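Local coordinates for hypothetical protein (Clostridium sporogenes ATCC 15579, PDB 4QRK), which is of unknown function but folds as a right-handed beta-helix and may take part in cell adhesion, at residues 57-62 with 91-96; 61-66 with 70-75; 168-173 with 215-220; 183-186 with 192-195. All coordinates share one frame; numbering follows the deposited sequence. Where two conformers were deposited one is given.

Interaction 1 of 4, residues 57-62 with 91-96; sequences WKPEIK and NEWNIN
W57 and N91 meet where the six-membered part of the indole comes up to the asparagine side chain: CE3 of W57 lies 3.6 Å from CB of N91, and the ring and amide planes are turned 67° apart. Next along, P59 and W93 overlap head to tail, with CG of P59 4.0 Å from NE1 of W93 and CB of P59 equally far from CZ2 of W93. No direct hydrogen bond joins 57-62 to 91-96; a water does so instead. It donates to O of W57 at a short 2.5 Å and to OD1 of N91 at 2.7 Å, and it accepts from NE1 of W93 at 2.8 Å, lying in the plane of that indole. The contact bridges the two sheets of a right-handed beta-helix, since the run after P59 enters one sheet at strand 60-66 whereas 91-98 belongs to the other. With CG of N91 anti to the backbone N (chi1 -166°), OD1 reaches the water, while ND2 is hydrogen-bonded to the carbonyl O of V33. F31 and F50 make T-shaped contacts with W93. Further out, W57 packs on Q76 and L79, and Y52 of strand 46-52 borders both P59 and N91.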
loop_
_atom_site.group_PDB
_atom_site.type_symbol
_atom_site.label_atom_id
_atom_site.label_comp_id
_atom_site.label_asym_id
_atom_site.label_seq_id
_atom_site.Cartn_x
_atom_site.Cartn_y
_atom_site.Cartn_z
ATOM N N TRP A 57 2.102 3.736 21.261
ATOM C CA TRP A 57 2.023 3.408 19.830
ATOM C C TRP A 57 1.886 1.893 19.581
ATOM O O TRP A 57 1.790 1.465 18.420
ATOM C CB TRP A 57 3.258 3.926 19.109
ATOM C CG TRP A 57 3.342 5.415 19.027
ATOM C CD1 TRP A 57 2.369 6.328 19.335
ATOM C CD2 TRP A 57 4.482 6.179 18.584
ATOM N NE1 TRP A 57 2.837 7.614 19.092
ATOM C CE2 TRP A 57 4.123 7.541 18.634
ATOM C CE3 TRP A 57 5.764 5.840 18.152
ATOM C CZ2 TRP A 57 4.998 8.550 18.256
ATOM C CZ3 TRP A 57 6.630 6.851 17.767
ATOM C CH2 TRP A 57 6.248 8.180 17.830
ATOM N N LYS A 58 1.858 1.120 20.673
ATOM C CA LYS A 58 1.758 -0.338 20.640
ATOM C C LYS A 58 0.710 -0.740 19.640
ATOM O O LYS A 58 -0.447 -0.346 19.775
ATOM C CB LYS A 58 1.359 -0.882 22.013
ATOM C CG LYS A 58 1.367 -2.408 22.070
ATOM C CD LYS A 58 0.935 -3.001 23.456
ATOM C CE LYS A 58 0.517 -4.464 23.290
ATOM N NZ LYS A 58 1.646 -5.374 22.988
ATOM N N PRO A 59 1.099 -1.510 18.615
ATOM C CA PRO A 59 0.092 -1.831 17.603
ATOM C C PRO A 59 -0.984 -2.762 18.161
ATOM O O PRO A 59 -0.716 -3.622 19.030
ATOM C CB PRO A 59 0.887 -2.564 16.502
ATOM C CG PRO A 59 2.277 -2.568 16.902
ATOM C CD PRO A 59 2.395 -2.151 18.345
ATOM N N GLU A 60 -2.200 -2.558 17.677
ATOM C CA GLU A 60 -3.368 -3.394 18.045
ATOM C C GLU A 60 -3.764 -4.268 16.826
ATOM O O GLU A 60 -4.057 -3.755 15.724
ATOM C CB GLU A 60 -4.564 -2.487 18.462
ATOM C CG GLU A 60 -4.288 -1.415 19.587
ATOM C CD GLU A 60 -5.157 -0.116 19.485
ATOM O OE1 GLU A 60 -4.999 0.669 18.523
ATOM O OE2 GLU A 60 -5.980 0.154 20.384
ATOM N N ILE A 61 -3.774 -5.571 16.994
ATOM C CA ILE A 61 -4.142 -6.458 15.905
ATOM C C ILE A 61 -5.483 -7.124 16.183
ATOM O O ILE A 61 -5.744 -7.563 17.279
ATOM C CB ILE A 61 -3.142 -7.575 15.690
ATOM C CG1 ILE A 61 -1.777 -7.000 15.314
ATOM C CG2 ILE A 61 -3.632 -8.523 14.584
ATOM C CD1 ILE A 61 -1.032 -7.818 14.237
ATOM N N LYS A 62 -6.318 -7.182 15.160
ATOM C CA LYS A 62 -7.580 -7.877 15.227
ATOM C C LYS A 62 -7.667 -8.778 14.021
ATOM O O LYS A 62 -7.427 -8.330 12.908
ATOM C CB LYS A 62 -8.729 -6.871 15.218
ATOM C CG LYS A 62 -10.105 -7.533 15.173
ATOM C CD LYS A 62 -11.227 -6.518 15.306
ATOM C CE LYS A 62 -12.528 -7.064 14.768
ATOM N NZ LYS A 62 -13.637 -6.070 14.884
ATOM N N ASN A 91 8.896 4.441 15.035
ATOM C CA ASN A 91 7.709 3.628 14.813
ATOM C C ASN A 91 7.794 2.994 13.447
ATOM O O ASN A 91 7.626 3.652 12.404
ATOM C CB ASN A 91 6.426 4.457 14.899
ATOM C CG ASN A 91 5.200 3.575 15.010
ATOM O OD1 ASN A 91 5.087 2.788 15.948
ATOM N ND2 ASN A 91 4.277 3.702 14.071
ATOM N N GLU A 92 8.034 1.698 13.442
ATOM C CA GLU A 92 8.275 0.973 12.203
ATOM C C GLU A 92 7.508 -0.354 12.192
ATOM O O GLU A 92 7.554 -1.124 13.156
ATOM C CB GLU A 92 9.787 0.754 12.010
ATOM C CG GLU A 92 10.205 0.138 10.667
ATOM C CD GLU A 92 11.723 -0.160 10.606
ATOM O OE1 GLU A 92 12.492 0.767 10.287
ATOM O OE2 GLU A 92 12.150 -1.301 10.908
ATOM N N TRP A 93 6.809 -0.598 11.077
ATOM C CA TRP A 93 6.105 -1.834 10.850
ATOM C C TRP A 93 6.675 -2.479 9.589
ATOM O O TRP A 93 6.686 -1.898 8.486
ATOM C CB TRP A 93 4.598 -1.615 10.647
ATOM C CG TRP A 93 3.817 -1.073 11.815
ATOM C CD1 TRP A 93 4.290 -0.642 13.035
ATOM C CD2 TRP A 93 2.405 -0.855 11.825
ATOM N NE1 TRP A 93 3.237 -0.191 13.811
ATOM C CE2 TRP A 93 2.076 -0.284 13.076
ATOM C CE3 TRP A 93 1.391 -1.089 10.891
ATOM C CZ2 TRP A 93 0.763 0.036 13.424
ATOM C CZ3 TRP A 93 0.094 -0.749 11.231
ATOM C CH2 TRP A 93 -0.209 -0.191 12.488
ATOM N N ASN A 94 7.145 -3.693 9.750
ATOM C CA ASN A 94 7.694 -4.437 8.620
ATOM C C ASN A 94 6.902 -5.694 8.452
ATOM O O ASN A 94 6.944 -6.558 9.308
ATOM C CB ASN A 94 9.150 -4.770 8.906
ATOM C CG ASN A 94 9.969 -3.545 9.175
ATOM O OD1 ASN A 94 10.214 -2.773 8.277
ATOM N ND2 ASN A 94 10.349 -3.334 10.424
ATOM N N ILE A 95 6.128 -5.763 7.377
ATOM C CA ILE A 95 5.119 -6.795 7.202
ATOM C C ILE A 95 5.419 -7.703 6.008
ATOM O O ILE A 95 5.711 -7.199 4.916
ATOM C CB ILE A 95 3.734 -6.125 7.020
ATOM C CG1 ILE A 95 3.349 -5.412 8.341
ATOM C CG2 ILE A 95 2.669 -7.149 6.607
ATOM C CD1 ILE A 95 2.101 -4.589 8.227
ATOM N N ASN A 96 5.381 -9.022 6.224
ATOM C CA ASN A 96 5.506 -9.984 5.125
ATOM C C ASN A 96 4.144 -10.635 4.905
ATOM O O ASN A 96 3.505 -11.106 5.871
ATOM C CB ASN A 96 6.528 -11.136 5.364
ATOM C CG ASN A 96 7.946 -10.690 5.672
ATOM O OD1 ASN A 96 8.625 -11.351 6.485
ATOM N ND2 ASN A 96 8.426 -9.637 5.037
HETATM O O HOH W 1 3.035 1.120 16.242
#

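Interaction 2 of 4, residues 61-66 with 70-75; sequences IKYEVK and GELEIS
I61 faces I74 in a non-hydrogen-bonded antiparallel pair, the two side chains running alongside each other in the same direction, with CD1 of I61 4.0 Å from CD1 of I74. CG1 of I61 stands beside the backbone N (chi1 -62°), which leaves the other branch, CG2, to touch CD1 of L72 at 3.7 Å. K62 then pairs with E73 through two backbone bonds, the shorter from N of E73 to O of K62 (2.8 Å). The lysine chain runs away from the partner strand, and NZ of K62 makes a salt bridge with OE2 of E64 at 3.3 Å. Y63 crosses L72 at about a right angle. Its ring edge meets CB of L72 through CD1 at 3.8 Å, and the far end of the ring reaches G70, bringing OH within 3.5 Å of the glycine CA; that hydroxyl is hydrogen-bonded to O of P19. E64 repeats the two-bond pairing with E71, and V65 faces G70. K66 crosses E71, its NZ salt-bridged to OE1 of E71 (3.2 Å). Strand 60-66 is an outermost strand of its sheet; 69-75 joins this beta hairpin to strand 24-32, while strands 11-17 and 46-52 cover the face bearing L72.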
loop_
_atom_site.group_PDB
_atom_site.type_symbol
_atom_site.label_atom_id
_atom_site.label_comp_id
_atom_site.label_asym_id
_atom_site.label_seq_id
_atom_site.Cartn_x
_atom_site.Cartn_y
_atom_site.Cartn_z
ATOM N N ILE A 61 -3.774 -5.571 16.994
ATOM C CA ILE A 61 -4.142 -6.458 15.905
ATOM C C ILE A 61 -5.483 -7.124 16.183
ATOM O O ILE A 61 -5.744 -7.563 17.279
ATOM C CB ILE A 61 -3.142 -7.575 15.690
ATOM C CG1 ILE A 61 -1.777 -7.000 15.314
ATOM C CG2 ILE A 61 -3.632 -8.523 14.584
ATOM C CD1 ILE A 61 -1.032 -7.818 14.237
ATOM N N LYS A 62 -6.318 -7.182 15.160
ATOM C CA LYS A 62 -7.580 -7.877 15.227
ATOM C C LYS A 62 -7.667 -8.778 14.021
ATOM O O LYS A 62 -7.427 -8.330 12.908
ATOM C CB LYS A 62 -8.729 -6.871 15.218
ATOM C CG LYS A 62 -10.105 -7.533 15.173
ATOM C CD LYS A 62 -11.227 -6.518 15.306
ATOM C CE LYS A 62 -12.528 -7.064 14.768
ATOM N NZ LYS A 62 -13.637 -6.070 14.884
ATOM N N TYR A 63 -7.990 -10.056 14.221
ATOM C CA TYR A 63 -8.180 -10.940 13.070
ATOM C C TYR A 63 -9.416 -11.808 13.243
ATOM O O TYR A 63 -9.523 -12.499 14.240
ATOM C CB TYR A 63 -6.968 -11.842 12.884
ATOM C CG TYR A 63 -7.096 -12.791 11.713
ATOM C CD1 TYR A 63 -7.110 -12.304 10.431
ATOM C CD2 TYR A 63 -7.167 -14.160 11.894
ATOM C CE1 TYR A 63 -7.219 -13.100 9.366
ATOM C CE2 TYR A 63 -7.297 -15.013 10.786
ATOM C CZ TYR A 63 -7.312 -14.464 9.528
ATOM O OH TYR A 63 -7.429 -15.212 8.376
ATOM N N GLU A 64 -10.339 -11.762 12.280
ATOM C CA GLU A 64 -11.462 -12.699 12.293
ATOM C C GLU A 64 -11.700 -13.201 10.904
ATOM O O GLU A 64 -11.428 -12.525 9.930
ATOM C CB GLU A 64 -12.737 -12.083 12.878
ATOM C CG GLU A 64 -13.145 -10.780 12.266
ATOM C CD GLU A 64 -14.306 -10.107 13.000
ATOM O OE1 GLU A 64 -15.251 -10.812 13.378
ATOM O OE2 GLU A 64 -14.285 -8.871 13.180
ATOM N N VAL A 65 -12.184 -14.420 10.817
ATOM C CA VAL A 65 -12.554 -14.982 9.531
ATOM C C VAL A 65 -14.061 -14.963 9.455
ATOM O O VAL A 65 -14.720 -15.645 10.229
ATOM C CB VAL A 65 -12.072 -16.385 9.419
ATOM C CG1 VAL A 65 -12.445 -16.961 8.057
ATOM C CG2 VAL A 65 -10.563 -16.433 9.678
ATOM N N LYS A 66 -14.583 -14.136 8.558
ATOM C CA LYS A 66 -16.004 -14.047 8.285
ATOM C C LYS A 66 -16.264 -14.632 6.915
ATOM O O LYS A 66 -15.930 -13.986 5.912
ATOM C CB LYS A 66 -16.456 -12.598 8.209
ATOM C CG LYS A 66 -16.112 -11.730 9.345
ATOM C CD LYS A 66 -16.837 -10.416 9.130
ATOM C CE LYS A 66 -16.439 -9.370 10.149
ATOM N NZ LYS A 66 -17.082 -8.050 9.856
ATOM N N GLY A 70 -10.545 -13.565 5.590
ATOM C CA GLY A 70 -9.759 -13.193 6.745
ATOM C C GLY A 70 -9.589 -11.681 6.894
ATOM O O GLY A 70 -8.775 -11.059 6.200
ATOM N N GLU A 71 -10.352 -11.100 7.817
ATOM C CA GLU A 71 -10.294 -9.673 8.088
ATOM C C GLU A 71 -9.238 -9.372 9.131
ATOM O O GLU A 71 -9.407 -9.681 10.296
ATOM C CB GLU A 71 -11.680 -9.151 8.458
ATOM C CG GLU A 71 -12.610 -9.307 7.257
ATOM C CD GLU A 71 -13.920 -8.566 7.358
ATOM O OE1 GLU A 71 -14.202 -7.957 8.418
ATOM O OE2 GLU A 71 -14.680 -8.617 6.361
ATOM N N LEU A 72 -8.124 -8.807 8.654
ATOM C CA LEU A 72 -6.951 -8.530 9.472
ATOM C C LEU A 72 -6.776 -7.034 9.572
ATOM O O LEU A 72 -6.531 -6.351 8.573
ATOM C CB LEU A 72 -5.703 -9.173 8.873
ATOM C CG LEU A 72 -4.323 -8.988 9.544
ATOM C CD1 LEU A 72 -4.309 -9.210 11.033
ATOM C CD2 LEU A 72 -3.375 -9.925 8.896
ATOM N N GLU A 73 -6.855 -6.538 10.794
ATOM C CA GLU A 73 -6.708 -5.132 11.015
ATOM C C GLU A 73 -5.537 -4.853 11.941
ATOM O O GLU A 73 -5.399 -5.449 12.999
ATOM C CB GLU A 73 -7.983 -4.565 11.616
ATOM C CG GLU A 73 -7.891 -3.080 11.851
ATOM C CD GLU A 73 -9.208 -2.509 12.301
ATOM O OE1 GLU A 73 -9.629 -2.788 13.455
ATOM O OE2 GLU A 73 -9.825 -1.808 11.477
ATOM N N ILE A 74 -4.711 -3.903 11.559
ATOM C CA ILE A 74 -3.586 -3.523 12.401
ATOM C C ILE A 74 -3.647 -2.020 12.551
ATOM O O ILE A 74 -3.647 -1.288 11.553
ATOM C CB ILE A 74 -2.262 -3.924 11.786
ATOM C CG1 ILE A 74 -2.356 -5.334 11.195
ATOM C CG2 ILE A 74 -1.142 -3.770 12.845
ATOM C CD1 ILE A 74 -1.045 -5.902 10.728
ATOM N N SER A 75 -3.700 -1.556 13.794
ATOM C CA SER A 75 -3.843 -0.135 14.075
ATOM C C SER A 75 -2.867 0.383 15.115
ATOM O O SER A 75 -2.645 -0.275 16.127
ATOM C CB SER A 75 -5.279 0.140 14.514
ATOM O OG SER A 75 -6.149 -0.222 13.467
#

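Interaction 3 of 4, residues 168-173 with 215-220; sequences VKIKAE and INIKQK
I170 and I217 reach toward each other tip to tip across the interior of the right-handed beta-helix, CD1 of I170 standing 3.8 Å from CD1 of I217. The strands that carry them lie in opposite sheets; the axes of 168-173 and 215-219 come no closer than 8.9 Å and run nearly antiparallel, at 159°. No backbone bond spans such a gap, and the link rests mainly on aliphatic side chains. CG1 of I217 lies between the backbone N and the carbonyl carbon (chi1 47°), the crowded position, and from there its terminal methyl extends to I170. Two residues along, CD1 of I215 approaches CB of A172 at 4.2 Å, the small alanine coinciding with the place where the chains come nearer, CA to CA 7.4 Å. I208, V206 and L162, on neighbouring strands, add further apolar packing around this pair of strands.

The outward faces are quite different. K169 and K171 point away from the interior, and NZ of K171 makes a long, weak ion pair with OE2 of E173. On the back of the other strand K218 is exposed, whereas N216 is buried and held by hydrogen bonds to N180, E157 and T159. At the C-terminus the contact has ended: K220 forms a salt bridge with D138 and a cation-pi contact with Y161. E173 turns its side chain outward, ending about 10 Å from a bound calcium ion, but its backbone still belongs to the packed side, with the carbonyl O of E173 3.6 Å from CD1 of I215.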
loop_
_atom_site.group_PDB
_atom_site.type_symbol
_atom_site.label_atom_id
_atom_site.label_comp_id
_atom_site.label_asym_id
_atom_site.label_seq_id
_atom_site.Cartn_x
_atom_site.Cartn_y
_atom_site.Cartn_z
ATOM N N VAL A 168 -2.354 -1.538 -18.317
ATOM C CA VAL A 168 -2.455 -0.564 -17.252
ATOM C C VAL A 168 -3.045 0.756 -17.769
ATOM O O VAL A 168 -2.669 1.270 -18.844
ATOM C CB VAL A 168 -1.036 -0.303 -16.649
ATOM C CG1 VAL A 168 -1.087 0.718 -15.583
ATOM C CG2 VAL A 168 -0.464 -1.570 -16.090
ATOM N N LYS A 169 -4.002 1.280 -17.015
ATOM C CA LYS A 169 -4.516 2.620 -17.243
ATOM C C LYS A 169 -4.490 3.367 -15.944
ATOM O O LYS A 169 -4.988 2.862 -14.939
ATOM C CB LYS A 169 -5.943 2.549 -17.798
ATOM C CG LYS A 169 -6.597 3.879 -18.107
ATOM C CD LYS A 169 -7.909 3.595 -18.824
ATOM C CE LYS A 169 -8.683 4.814 -19.252
ATOM N NZ LYS A 169 -9.767 4.405 -20.224
ATOM N N ILE A 170 -3.918 4.573 -15.974
ATOM C CA ILE A 170 -3.726 5.399 -14.774
ATOM C C ILE A 170 -4.383 6.744 -14.985
ATOM O O ILE A 170 -4.084 7.451 -15.958
ATOM C CB ILE A 170 -2.250 5.710 -14.488
ATOM C CG1 ILE A 170 -1.429 4.426 -14.402
ATOM C CG2 ILE A 170 -2.092 6.516 -13.149
ATOM C CD1 ILE A 170 -0.530 4.251 -15.556
ATOM N N LYS A 171 -5.294 7.096 -14.100
ATOM C CA LYS A 171 -5.770 8.477 -14.026
ATOM C C LYS A 171 -4.971 9.163 -12.937
ATOM O O LYS A 171 -5.040 8.778 -11.778
ATOM C CB LYS A 171 -7.281 8.522 -13.769
ATOM C CG LYS A 171 -7.854 9.941 -13.665
ATOM C CD LYS A 171 -9.380 9.914 -13.537
ATOM C CE LYS A 171 -9.998 11.299 -13.740
ATOM N NZ LYS A 171 -11.465 11.245 -14.061
ATOM N N ALA A 172 -4.176 10.161 -13.317
ATOM C CA ALA A 172 -3.290 10.818 -12.352
ATOM C C ALA A 172 -3.614 12.295 -12.291
ATOM O O ALA A 172 -3.469 13.020 -13.291
ATOM C CB ALA A 172 -1.839 10.618 -12.697
ATOM N N GLU A 173 -4.061 12.701 -11.099
ATOM C CA GLU A 173 -4.473 14.066 -10.811
ATOM C C GLU A 173 -3.667 14.690 -9.676
ATOM O O GLU A 173 -3.503 14.103 -8.596
ATOM C CB GLU A 173 -5.948 14.065 -10.451
ATOM C CG GLU A 173 -6.820 13.901 -11.681
ATOM C CD GLU A 173 -8.221 13.465 -11.360
ATOM O OE1 GLU A 173 -8.416 12.736 -10.354
ATOM O OE2 GLU A 173 -9.124 13.847 -12.133
ATOM N N ILE A 215 3.730 12.847 -8.802
ATOM C CA ILE A 215 3.325 11.508 -9.075
ATOM C C ILE A 215 4.251 10.946 -10.135
ATOM O O ILE A 215 4.326 11.471 -11.261
ATOM C CB ILE A 215 1.896 11.486 -9.607
ATOM C CG1 ILE A 215 0.946 11.979 -8.536
ATOM C CG2 ILE A 215 1.512 10.076 -10.063
ATOM C CD1 ILE A 215 -0.467 12.255 -9.065
ATOM N N ASN A 216 4.952 9.879 -9.774
ATOM C CA ASN A 216 5.907 9.246 -10.671
ATOM C C ASN A 216 5.412 7.893 -11.054
ATOM O O ASN A 216 5.244 7.047 -10.195
ATOM C CB ASN A 216 7.234 9.088 -9.964
ATOM C CG ASN A 216 7.786 10.415 -9.476
ATOM O OD1 ASN A 216 7.978 11.330 -10.249
ATOM N ND2 ASN A 216 7.990 10.525 -8.192
ATOM N N ILE A 217 5.128 7.689 -12.330
ATOM C CA ILE A 217 4.712 6.365 -12.768
ATOM C C ILE A 217 5.704 5.780 -13.749
ATOM O O ILE A 217 6.159 6.459 -14.672
ATOM C CB ILE A 217 3.260 6.352 -13.364
ATOM C CG1 ILE A 217 3.033 7.458 -14.350
ATOM C CG2 ILE A 217 2.234 6.545 -12.259
ATOM C CD1 ILE A 217 1.748 7.266 -15.115
ATOM N N LYS A 218 6.007 4.506 -13.542
ATOM C CA LYS A 218 7.128 3.836 -14.201
ATOM C C LYS A 218 6.727 2.410 -14.572
ATOM O O LYS A 218 5.970 1.778 -13.854
ATOM C CB LYS A 218 8.333 3.788 -13.250
ATOM C CG LYS A 218 8.986 5.132 -12.966
ATOM C CD LYS A 218 9.753 5.113 -11.638
ATOM C CE LYS A 218 10.811 6.224 -11.516
ATOM N NZ LYS A 218 10.388 7.530 -12.106
ATOM N N GLN A 219 7.255 1.899 -15.679
ATOM C CA GLN A 219 7.037 0.506 -16.057
ATOM C C GLN A 219 8.264 -0.274 -15.666
ATOM O O GLN A 219 9.380 0.196 -15.803
ATOM C CB GLN A 219 6.786 0.360 -17.561
ATOM C CG GLN A 219 5.560 1.108 -18.025
ATOM C CD GLN A 219 5.117 0.729 -19.418
ATOM O OE1 GLN A 219 5.168 1.543 -20.341
ATOM N NE2 GLN A 219 4.627 -0.495 -19.571
ATOM N N LYS A 220 8.040 -1.485 -15.210
ATOM C CA LYS A 220 9.095 -2.332 -14.716
ATOM C C LYS A 220 8.857 -3.771 -15.205
ATOM O O LYS A 220 7.731 -4.240 -15.432
ATOM C CB LYS A 220 9.042 -2.238 -13.195
ATOM C CG LYS A 220 9.946 -3.128 -12.439
ATOM C CD LYS A 220 10.109 -2.514 -11.076
ATOM C CE LYS A 220 10.860 -3.375 -10.069
ATOM N NZ LYS A 220 11.174 -2.463 -8.900
ATOM O OXT LYS A 220 9.787 -4.534 -15.400
#

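Interaction 4 of 4, residues 183-186 with 192-195; sequences GFIV and YKNS
The carbonyl O of K193 accepts the backbone N-H of I185 at 2.7 Å, a short bond bent at the hydrogen to 145°. It is one of the two bonds of a hydrogen-bonded antiparallel pair in the beta hairpin of strands 185-187 and 191-193; the return bond runs from N of K193 to O of I185 at 3.0 Å. F184 also crowds this carbonyl. With CG beside the backbone N (chi1 -69°), its ring presents an edge to the K193 carbonyl group, CD2 of F184 lying 3.5 Å from O of K193. The rest of the phenyl ring packs between the sheets, against I170 and I217. I185 is exposed, on the face it shares with K193, and extends along the chain so that its CD1 lies 3.9 Å from O of N194. On that same face K193 carries its NZ to a salt bridge with E187. N194 turns away from I185, and its amide binds the backbone of strand 167-174 and its approach, OD1 taking N of V168 and ND2 giving to O of I166. Y192 returns to the face of V186, where the two side chains run alongside each other and CE2 of Y192 comes to 4.1 Å from CG2 of V186.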
loop_
_atom_site.group_PDB
_atom_site.type_symbol
_atom_site.label_atom_id
_atom_site.label_comp_id
_atom_site.label_asym_id
_atom_site.label_seq_id
_atom_site.Cartn_x
_atom_site.Cartn_y
_atom_site.Cartn_z
ATOM N N GLY A 183 7.340 7.167 -21.064
ATOM C CA GLY A 183 7.205 5.840 -21.627
ATOM C C GLY A 183 5.773 5.362 -21.621
ATOM O O GLY A 183 5.500 4.294 -22.134
ATOM N N PHE A 184 4.860 6.137 -21.029
ATOM C CA PHE A 184 3.436 5.841 -21.139
ATOM C C PHE A 184 2.741 6.657 -22.228
ATOM O O PHE A 184 3.075 7.800 -22.513
ATOM C CB PHE A 184 2.707 6.117 -19.840
ATOM C CG PHE A 184 3.048 5.177 -18.746
ATOM C CD1 PHE A 184 4.133 5.432 -17.920
ATOM C CD2 PHE A 184 2.272 4.068 -18.498
ATOM C CE1 PHE A 184 4.451 4.580 -16.877
ATOM C CE2 PHE A 184 2.590 3.201 -17.454
ATOM C CZ PHE A 184 3.687 3.478 -16.643
ATOM N N ILE A 185 1.720 6.060 -22.795
ATOM C CA ILE A 185 0.882 6.752 -23.766
ATOM C C ILE A 185 0.052 7.779 -23.037
ATOM O O ILE A 185 -0.501 7.489 -21.991
ATOM C CB ILE A 185 -0.035 5.729 -24.489
ATOM C CG1 ILE A 185 0.819 4.756 -25.303
ATOM C CG2 ILE A 185 -1.044 6.416 -25.391
ATOM C CD1 ILE A 185 0.156 3.432 -25.542
ATOM N N VAL A 186 -0.027 8.991 -23.578
ATOM C CA VAL A 186 -0.793 10.062 -22.949
ATOM C C VAL A 186 -2.138 10.138 -23.626
ATOM O O VAL A 186 -2.223 10.240 -24.820
ATOM C CB VAL A 186 -0.050 11.392 -23.060
ATOM C CG1 VAL A 186 -0.823 12.498 -22.410
ATOM C CG2 VAL A 186 1.317 11.254 -22.397
ATOM N N TYR A 192 -3.049 8.013 -18.495
ATOM C CA TYR A 192 -1.823 7.389 -18.981
ATOM C C TYR A 192 -2.016 5.893 -19.115
ATOM O O TYR A 192 -2.624 5.271 -18.240
ATOM C CB TYR A 192 -0.687 7.641 -18.000
ATOM C CG TYR A 192 -0.458 9.093 -17.777
ATOM C CD1 TYR A 192 -1.242 9.794 -16.887
ATOM C CD2 TYR A 192 0.521 9.767 -18.477
ATOM C CE1 TYR A 192 -1.058 11.139 -16.673
ATOM C CE2 TYR A 192 0.717 11.109 -18.294
ATOM C CZ TYR A 192 -0.088 11.804 -17.393
ATOM O OH TYR A 192 0.096 13.151 -17.182
ATOM N N LYS A 193 -1.486 5.310 -20.182
ATOM C CA LYS A 193 -1.631 3.873 -20.394
ATOM C C LYS A 193 -0.357 3.289 -20.944
ATOM O O LYS A 193 0.449 4.004 -21.524
ATOM C CB LYS A 193 -2.722 3.591 -21.434
ATOM C CG LYS A 193 -4.074 4.155 -21.121
ATOM C CD LYS A 193 -4.984 4.113 -22.350
ATOM C CE LYS A 193 -4.569 5.159 -23.384
ATOM N NZ LYS A 193 -5.602 5.409 -24.445
ATOM N N ASN A 194 -0.207 1.976 -20.813
ATOM C CA ASN A 194 0.819 1.268 -21.547
ATOM C C ASN A 194 0.247 0.611 -22.789
ATOM O O ASN A 194 -0.976 0.650 -23.058
ATOM C CB ASN A 194 1.553 0.257 -20.665
ATOM C CG ASN A 194 0.661 -0.880 -20.176
ATOM O OD1 ASN A 194 -0.497 -1.040 -20.595
ATOM N ND2 ASN A 194 1.224 -1.706 -19.304
ATOM N N SER A 195 1.140 0.022 -23.563
ATOM C CA SER A 195 0.753 -0.519 -24.865
ATOM C C SER A 195 -0.158 -1.741 -24.692
ATOM O O SER A 195 -0.980 -2.008 -25.556
ATOM C CB SER A 195 1.994 -0.853 -25.709
ATOM O OG SER A 195 2.859 -1.736 -25.017
#

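Interactions 1 and 3 are buried between the two sheets, on opposite sides of the chain's centre; both lack direct hydrogen bonds, but interaction 3 is aliphatic apart from one backbone carbonyl, whereas interaction 1 mixes aromatic rings, an amide and a bridging water. Interactions 2 and 4, only partly buried, are hairpins at the two margins of one sheet, with paired backbone bonds. One face of interaction 2 bears charged side chains; in interaction 4 K193 shares its face with I185. Strand 60-66 serves both 1 and 2, with W93 packed on I74, while interaction 4 is nested in the loop closed by interaction 3 and bonds to strand 167-174, N of I170 meeting O of Y192 at 2.7 Å.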